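Local coordinates for putative alpha/beta hydrolase fold protein (Candidatus Nitrososphaera gargensis, PDB 5A62) that probably hydrolyses carboxylic esters, as a putative carboxylesterase built on the alpha/beta hydrolase fold, at residues Q244-D247 against H248-I252; D221-F224 against M225-K229; G187-A190 against A191-L195. All coordinates share one frame; numbering follows the deposited sequence. Where two conformers were deposited one is given.

Contact 1 (Q244-D247 against H248-I252); sequences QGSD and HWVVI
Asp247 and His248 meet through a side-chain-to-backbone bond between consecutive residues: the backbone N of His248 donates to Asp247 OD1 over 2.7 Å, with a moderately bent N-H...O angle of 145°. The carboxylate can lean forward over the next peptide because CG lies anti to its own backbone N (chi1 -155°), beside the carbonyl carbon that leads into His248. The donor meets OD1 on the anti side, 28° out of the carboxylate plane. Asp247 also begins a type I turn that ends at Val250, closed by a weak bond of 3.3 Å from Val250 N to Asp247 O. Trp249 is the N-cap of the short helix that follows. Just ahead of the turn, Ser246 is met by one branch of Val250: CG2 lies 3.8 Å from Ser246 CB and equally far from OG, an apolar methyl against a small polar side chain. The imidazole of His248 is carried away from Asp247 and points its ND1 edge at one face of the Trp249 indole, near the rim. ND1 stands 3.2 Å above the Trp249 ring plane, while Trp249 CD1 lies in the imidazole plane at its edge, so the two rings are turned well out of parallel. At the other side of the imidazole, NE2 is hydrogen-bonded to Ser99 OG. His248 O is taken up by His98 NE2 and Asn123 ND2. Ser99 belongs to a GxSxG sequence resembling a nucleophile elbow, and a histidine in the loop after the last strand is the place of the catalytic base in alpha/beta hydrolases. The chemistry thus implies a backbone held by Asp247 on one side and by His98 and Asn123 at the carbonyl, consistent with His248 serving as the histidine partner of Ser99.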
loop_
_atom_site.group_PDB
_atom_site.type_symbol
_atom_site.label_atom_id
_atom_site.label_comp_id
_atom_site.label_asym_id
_atom_site.label_seq_id
_atom_site.Cartn_x
_atom_site.Cartn_y
_atom_site.Cartn_z
ATOM N N GLN A 244 23.929 -6.490 -21.288
ATOM C CA GLN A 244 23.994 -5.277 -22.086
ATOM C C GLN A 244 22.933 -5.253 -23.120
ATOM O O GLN A 244 22.792 -6.178 -23.910
ATOM C CB GLN A 244 25.369 -5.149 -22.790
ATOM C CG GLN A 244 26.532 -5.003 -21.857
ATOM C CD GLN A 244 26.408 -3.842 -20.864
ATOM O OE1 GLN A 244 25.879 -2.823 -21.195
ATOM N NE2 GLN A 244 26.868 -4.045 -19.692
ATOM N N GLY A 245 22.147 -4.213 -23.105
ATOM C CA GLY A 245 21.071 -4.035 -24.021
ATOM C C GLY A 245 19.742 -4.651 -23.730
ATOM O O GLY A 245 18.801 -4.536 -24.501
ATOM N N SER A 246 19.609 -5.267 -22.552
ATOM C CA SER A 246 18.340 -5.766 -22.093
ATOM C C SER A 246 17.715 -4.787 -21.095
ATOM O O SER A 246 18.408 -3.957 -20.509
ATOM C CB SER A 246 18.527 -7.115 -21.372
ATOM O OG SER A 246 18.971 -8.124 -22.282
ATOM N N ASP A 247 16.411 -4.891 -20.936
ATOM C CA ASP A 247 15.640 -4.004 -20.068
ATOM C C ASP A 247 14.775 -4.834 -19.110
ATOM O O ASP A 247 15.004 -6.026 -18.855
ATOM C CB ASP A 247 14.808 -3.142 -21.027
ATOM C CG ASP A 247 14.394 -1.797 -20.460
ATOM O OD1 ASP A 247 14.271 -1.634 -19.234
ATOM O OD2 ASP A 247 14.108 -0.857 -21.292
ATOM N N HIS A 248 13.789 -4.201 -18.488
ATOM C CA HIS A 248 13.020 -4.797 -17.431
ATOM C C HIS A 248 12.395 -6.119 -17.808
ATOM O O HIS A 248 12.429 -7.096 -17.030
ATOM C CB HIS A 248 11.872 -3.846 -17.053
ATOM C CG HIS A 248 11.004 -4.328 -15.932
ATOM N ND1 HIS A 248 9.760 -4.888 -16.145
ATOM C CD2 HIS A 248 11.189 -4.328 -14.592
ATOM C CE1 HIS A 248 9.196 -5.180 -14.986
ATOM N NE2 HIS A 248 10.050 -4.861 -14.033
ATOM N N TRP A 249 11.804 -6.180 -18.995
ATOM C CA TRP A 249 11.087 -7.360 -19.422
ATOM C C TRP A 249 11.940 -8.405 -20.139
ATOM O O TRP A 249 11.541 -9.081 -21.069
ATOM C CB TRP A 249 9.859 -6.959 -20.254
ATOM C CG TRP A 249 8.810 -6.351 -19.452
ATOM C CD1 TRP A 249 8.533 -5.003 -19.336
ATOM C CD2 TRP A 249 7.903 -7.025 -18.568
ATOM N NE1 TRP A 249 7.503 -4.818 -18.458
ATOM C CE2 TRP A 249 7.078 -6.033 -17.991
ATOM C CE3 TRP A 249 7.654 -8.380 -18.258
ATOM C CZ2 TRP A 249 6.066 -6.347 -17.086
ATOM C CZ3 TRP A 249 6.665 -8.672 -17.352
ATOM C CH2 TRP A 249 5.876 -7.652 -16.779
ATOM N N VAL A 250 13.144 -8.590 -19.631
ATOM C CA VAL A 250 14.102 -9.525 -20.197
ATOM C C VAL A 250 13.531 -10.939 -20.221
ATOM O O VAL A 250 13.905 -11.750 -21.057
ATOM C CB VAL A 250 15.469 -9.477 -19.423
ATOM C CG1 VAL A 250 15.326 -10.016 -18.015
ATOM C CG2 VAL A 250 16.566 -10.206 -20.188
ATOM N N VAL A 251 12.657 -11.301 -19.281
ATOM C CA VAL A 251 12.056 -12.619 -19.210
ATOM C C VAL A 251 11.101 -12.873 -20.398
ATOM O O VAL A 251 10.788 -13.999 -20.716
ATOM C CB VAL A 251 11.352 -12.835 -17.848
ATOM C CG1 VAL A 251 10.295 -11.787 -17.594
ATOM C CG2 VAL A 251 10.735 -14.201 -17.709
ATOM N N ILE A 252 10.630 -11.831 -21.038
ATOM C CA ILE A 252 9.836 -11.991 -22.254
ATOM C C ILE A 252 10.785 -12.232 -23.434
ATOM O O ILE A 252 10.478 -13.099 -24.261
ATOM C CB ILE A 252 9.016 -10.719 -22.523
ATOM C CG1 ILE A 252 7.983 -10.536 -21.428
ATOM C CG2 ILE A 252 8.384 -10.700 -23.920
ATOM C CD1 ILE A 252 6.949 -11.587 -21.326
#

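Contact 2 (D221-F224 against M225-K229); sequences DDVF and MRLIK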
loop_
_atom_site.group_PDB
_atom_site.type_symbol
_atom_site.label_atom_id
_atom_site.label_comp_id
_atom_site.label_asym_id
_atom_site.label_seq_id
_atom_site.Cartn_x
_atom_site.Cartn_y
_atom_site.Cartn_z
ATOM N N ASP A 221 17.541 -1.135 -17.760
ATOM C CA ASP A 221 16.549 -1.016 -16.695
ATOM C C ASP A 221 17.111 -0.019 -15.686
ATOM O O ASP A 221 17.827 -0.389 -14.750
ATOM C CB ASP A 221 16.322 -2.391 -16.055
ATOM C CG ASP A 221 15.171 -2.390 -15.085
ATOM O OD1 ASP A 221 14.823 -1.304 -14.522
ATOM O OD2 ASP A 221 14.508 -3.470 -14.887
ATOM N N ASP A 222 16.827 1.264 -15.871
ATOM C CA ASP A 222 17.550 2.237 -15.120
ATOM C C ASP A 222 17.257 2.082 -13.619
ATOM O O ASP A 222 18.159 2.289 -12.814
ATOM C CB ASP A 222 17.140 3.652 -15.580
ATOM C CG ASP A 222 17.652 4.017 -16.999
ATOM O OD1 ASP A 222 18.644 3.458 -17.489
ATOM O OD2 ASP A 222 17.013 4.883 -17.644
ATOM N N VAL A 223 16.012 1.822 -13.237
ATOM C CA VAL A 223 15.673 1.724 -11.843
ATOM C C VAL A 223 16.421 0.575 -11.202
ATOM O O VAL A 223 17.066 0.745 -10.138
ATOM C CB VAL A 223 14.175 1.633 -11.557
ATOM C CG1 VAL A 223 13.857 1.275 -10.121
ATOM C CG2 VAL A 223 13.480 2.951 -11.933
ATOM N N PHE A 224 16.311 -0.612 -11.779
ATOM C CA PHE A 224 16.994 -1.757 -11.143
ATOM C C PHE A 224 18.468 -1.721 -11.272
ATOM O O PHE A 224 19.158 -2.179 -10.386
ATOM C CB PHE A 224 16.350 -3.099 -11.557
ATOM C CG PHE A 224 15.019 -3.278 -10.907
ATOM C CD1 PHE A 224 14.932 -3.582 -9.561
ATOM C CD2 PHE A 224 13.867 -3.047 -11.595
ATOM C CE1 PHE A 224 13.720 -3.718 -8.943
ATOM C CE2 PHE A 224 12.635 -3.196 -10.988
ATOM C CZ PHE A 224 12.569 -3.536 -9.652
ATOM N N MET A 225 19.036 -1.109 -12.317
ATOM C CA MET A 225 20.495 -0.883 -12.339
ATOM C C MET A 225 20.938 -0.085 -11.168
ATOM O O MET A 225 21.903 -0.382 -10.511
ATOM C CB MET A 225 20.959 -0.208 -13.629
ATOM C CG MET A 225 20.987 -1.146 -14.816
ATOM S SD MET A 225 22.350 -2.313 -14.813
ATOM C CE MET A 225 23.685 -1.200 -15.299
ATOM N N ARG A 226 20.200 0.979 -10.889
ATOM C CA ARG A 226 20.574 1.864 -9.806
ATOM C C ARG A 226 20.446 1.113 -8.454
ATOM O O ARG A 226 21.343 1.136 -7.586
ATOM C CB ARG A 226 19.728 3.111 -9.802
ATOM C CG ARG A 226 20.261 4.131 -8.795
ATOM C CD ARG A 226 19.267 5.268 -8.532
ATOM N NE ARG A 226 18.242 4.818 -7.597
ATOM C CZ ARG A 226 16.921 4.722 -7.822
ATOM N NH1 ARG A 226 16.369 4.967 -8.962
ATOM N NH2 ARG A 226 16.176 4.373 -6.784
ATOM N N LEU A 227 19.315 0.441 -8.227
ATOM C CA LEU A 227 19.126 -0.266 -6.989
ATOM C C LEU A 227 20.089 -1.413 -6.790
ATOM O O LEU A 227 20.519 -1.605 -5.662
ATOM C CB LEU A 227 17.671 -0.713 -6.896
ATOM C CG LEU A 227 16.597 0.351 -6.808
ATOM C CD1 LEU A 227 15.216 -0.279 -6.860
ATOM C CD2 LEU A 227 16.714 1.214 -5.600
ATOM N N ILE A 228 20.400 -2.165 -7.823
ATOM C CA ILE A 228 21.299 -3.275 -7.654
ATOM C C ILE A 228 22.688 -2.822 -7.474
ATOM O O ILE A 228 23.439 -3.429 -6.710
ATOM C CB ILE A 228 21.093 -4.333 -8.750
ATOM C CG1 ILE A 228 21.430 -5.723 -8.155
ATOM C CG2 ILE A 228 21.761 -3.967 -10.043
ATOM C CD1 ILE A 228 20.499 -6.204 -7.111
ATOM N N LYS A 229 23.092 -1.730 -8.090
ATOM C CA LYS A 229 24.406 -1.158 -7.837
ATOM C C LYS A 229 24.544 -0.687 -6.414
ATOM O O LYS A 229 25.556 -0.913 -5.711
ATOM C CB LYS A 229 24.701 -0.065 -8.851
ATOM C CG LYS A 229 25.120 -0.707 -10.163
ATOM C CD LYS A 229 25.573 0.291 -11.221
ATOM C CE LYS A 229 24.445 0.626 -12.188
ATOM N NZ LYS A 229 24.760 1.753 -13.120
HETATM O O HOH W 1 17.570 5.382 -11.477
#
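Met225 N reaches back one helical turn to Asp221 O, 2.8 Å away, at the N-terminus of helix 222-234 in the beta-alpha-beta unit with strands 212-218 and 239-243. Asp221 is the N-cap and serves this end twice, since its OD1 also accepts from Phe224 N over 3.2 Å, in a nearly straight bond (170°) whose donor comes from above the carboxylate plane. The next carbonyls are satisfied in turn: Asp222 O by Arg226 N at 3.1 Å, Val223 O by Leu227 N at 3.0 Å and Phe224 O by Ile228 N at 2.8 Å. Asp222 O also takes a weak bond from a water that accepts, 2.8 Å away, from Arg226 NH1 in the guanidinium plane. The bend at chi3 (80°) folds the arginine back so that one guanidinium face lies over Val223 O, while NH2 forms a salt bridge with Asp133. Val223 and Leu227 lie side by side, CG1 against CD1 at 3.9 Å. Asp221 follows strand 212-218 and touches His248, consistent with the acid position of the alpha/beta hydrolase triad. Arg226 is therefore braced on its own helix by water and tied to helix 131-134 by Asp133.

Contact 3 (G187-A190 against A191-L195); sequences GFVA and ATVAL
Phe188 and Thr192, one turn apart on helix 185-194, supply the aromatic part of this contact. The methyl CG2 of Thr192 sits over one face of the phenyl ring, 4.1 Å from the Phe188 ring centroid and only 18° off the ring normal, which makes a CH-pi contact. Its closest ring atom is Phe188 CZ, at 3.9 Å, so the methyl is displaced slightly toward the far rim.

Most of the polar interactions run along the helix. Regular backbone bonds run from Ala191 N to Gly187 O, from Thr192 N to Phe188 O and from Ala194 N to Ala190 O. Val189 O is gripped twice: Val193 N donates from 3.0 Å, and the hydroxyl Thr192 OG1 donates from the same distance of 3.0 Å, tilted from the carbonyl plane. This second bond is possible because OG1 stands between its own backbone N and carbonyl carbon (chi1 65°), which turns it back toward the preceding turn and at the same time sends CG2 over the phenyl ring. Thr192 OG1 is further hydrogen-bonded to Arg141 NH1, linking the helix to its neighbour.

Purely apolar contact is looser: Val189 CG1 and Val193 CG2 approach to 4.4 Å.

All these residues are buried within the helical region inserted in the chain between strands 116-122 and 212-218. Phe188 packs on helices 136-147 and 149-157, Val189 also rests on helix 136-147, Ala190, Ala191 and Ala194 present their CB atoms to Tyr72 of the same chain, and Val189, Ala190 and Val193 touch Thr69, Ala71 and Tyr72 of the second subunit, respectively.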
loop_
_atom_site.group_PDB
_atom_site.type_symbol
_atom_site.label_atom_id
_atom_site.label_comp_id
_atom_site.label_asym_id
_atom_site.label_seq_id
_atom_site.Cartn_x
_atom_site.Cartn_y
_atom_site.Cartn_z
ATOM N N GLY A 187 -5.611 -7.372 -8.854
ATOM C CA GLY A 187 -4.304 -7.880 -8.569
ATOM C C GLY A 187 -3.211 -6.954 -9.007
ATOM O O GLY A 187 -2.178 -6.840 -8.298
ATOM N N PHE A 188 -3.296 -6.342 -10.178
ATOM C CA PHE A 188 -2.316 -5.379 -10.612
ATOM C C PHE A 188 -2.256 -4.215 -9.641
ATOM O O PHE A 188 -1.157 -3.799 -9.242
ATOM C CB PHE A 188 -2.698 -4.897 -12.029
ATOM C CG PHE A 188 -1.697 -3.903 -12.551
ATOM C CD1 PHE A 188 -0.490 -4.305 -13.088
ATOM C CD2 PHE A 188 -1.968 -2.546 -12.522
ATOM C CE1 PHE A 188 0.435 -3.358 -13.525
ATOM C CE2 PHE A 188 -1.053 -1.627 -12.953
ATOM C CZ PHE A 188 0.121 -2.029 -13.404
ATOM N N VAL A 189 -3.417 -3.638 -9.338
ATOM C CA VAL A 189 -3.487 -2.517 -8.438
ATOM C C VAL A 189 -2.867 -2.852 -7.100
ATOM O O VAL A 189 -2.003 -2.128 -6.602
ATOM C CB VAL A 189 -4.892 -1.987 -8.324
ATOM C CG1 VAL A 189 -4.990 -0.936 -7.262
ATOM C CG2 VAL A 189 -5.322 -1.406 -9.676
ATOM N N ALA A 190 -3.248 -3.966 -6.494
ATOM C CA ALA A 190 -2.747 -4.308 -5.191
ATOM C C ALA A 190 -1.250 -4.531 -5.206
ATOM O O ALA A 190 -0.560 -4.178 -4.249
ATOM C CB ALA A 190 -3.396 -5.520 -4.676
ATOM N N ALA A 191 -0.702 -5.143 -6.219
ATOM C CA ALA A 191 0.713 -5.454 -6.254
ATOM C C ALA A 191 1.530 -4.171 -6.332
ATOM O O ALA A 191 2.555 -4.018 -5.673
ATOM C CB ALA A 191 1.033 -6.416 -7.348
ATOM N N THR A 192 1.079 -3.282 -7.200
ATOM C CA THR A 192 1.783 -2.030 -7.326
ATOM C C THR A 192 1.749 -1.198 -6.017
ATOM O O THR A 192 2.708 -0.554 -5.593
ATOM C CB THR A 192 1.368 -1.211 -8.529
ATOM O OG1 THR A 192 0.014 -0.802 -8.392
ATOM C CG2 THR A 192 1.604 -1.911 -9.824
ATOM N N VAL A 193 0.601 -1.192 -5.356
ATOM C CA VAL A 193 0.483 -0.516 -4.068
ATOM C C VAL A 193 1.455 -1.184 -3.040
ATOM O O VAL A 193 2.073 -0.521 -2.226
ATOM C CB VAL A 193 -0.978 -0.497 -3.599
ATOM C CG1 VAL A 193 -1.066 -0.088 -2.137
ATOM C CG2 VAL A 193 -1.808 0.400 -4.499
ATOM N N ALA A 194 1.519 -2.515 -3.054
ATOM C CA ALA A 194 2.354 -3.243 -2.120
ATOM C C ALA A 194 3.806 -2.836 -2.206
ATOM O O ALA A 194 4.563 -3.015 -1.248
ATOM C CB ALA A 194 2.199 -4.725 -2.269
ATOM N N LEU A 195 4.232 -2.351 -3.356
ATOM C CA LEU A 195 5.643 -1.938 -3.467
ATOM C C LEU A 195 6.001 -0.881 -2.461
ATOM O O LEU A 195 7.165 -0.764 -2.087
ATOM C CB LEU A 195 5.950 -1.445 -4.898
ATOM C CG LEU A 195 5.751 -2.526 -5.979
ATOM C CD1 LEU A 195 5.996 -1.900 -7.314
ATOM C CD2 LEU A 195 6.626 -3.726 -5.749
#

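In the fold
Contacts 1 and 2 lie at the same end of the sheet, in the loop after strand 239-243 and on the helix that follows strand 212-218, and they touch: His248 CA is 3.2 Å from Asp221 OD2. Contact 3 stands apart in the inserted helices, its nearest atoms about 7 Å from either. Burial falls in the order 3, 2, 1, and the chemistry changes with it. The wholly buried helix of contact 3 relies on a methyl over a ring, alanines and a shared carbonyl, contact 2 mixes a cap with an arginine bridged by water and a salt bridge, and contact 1, at the surface, sets loop polar groups around His248. Only contact 3 meets the second subunit.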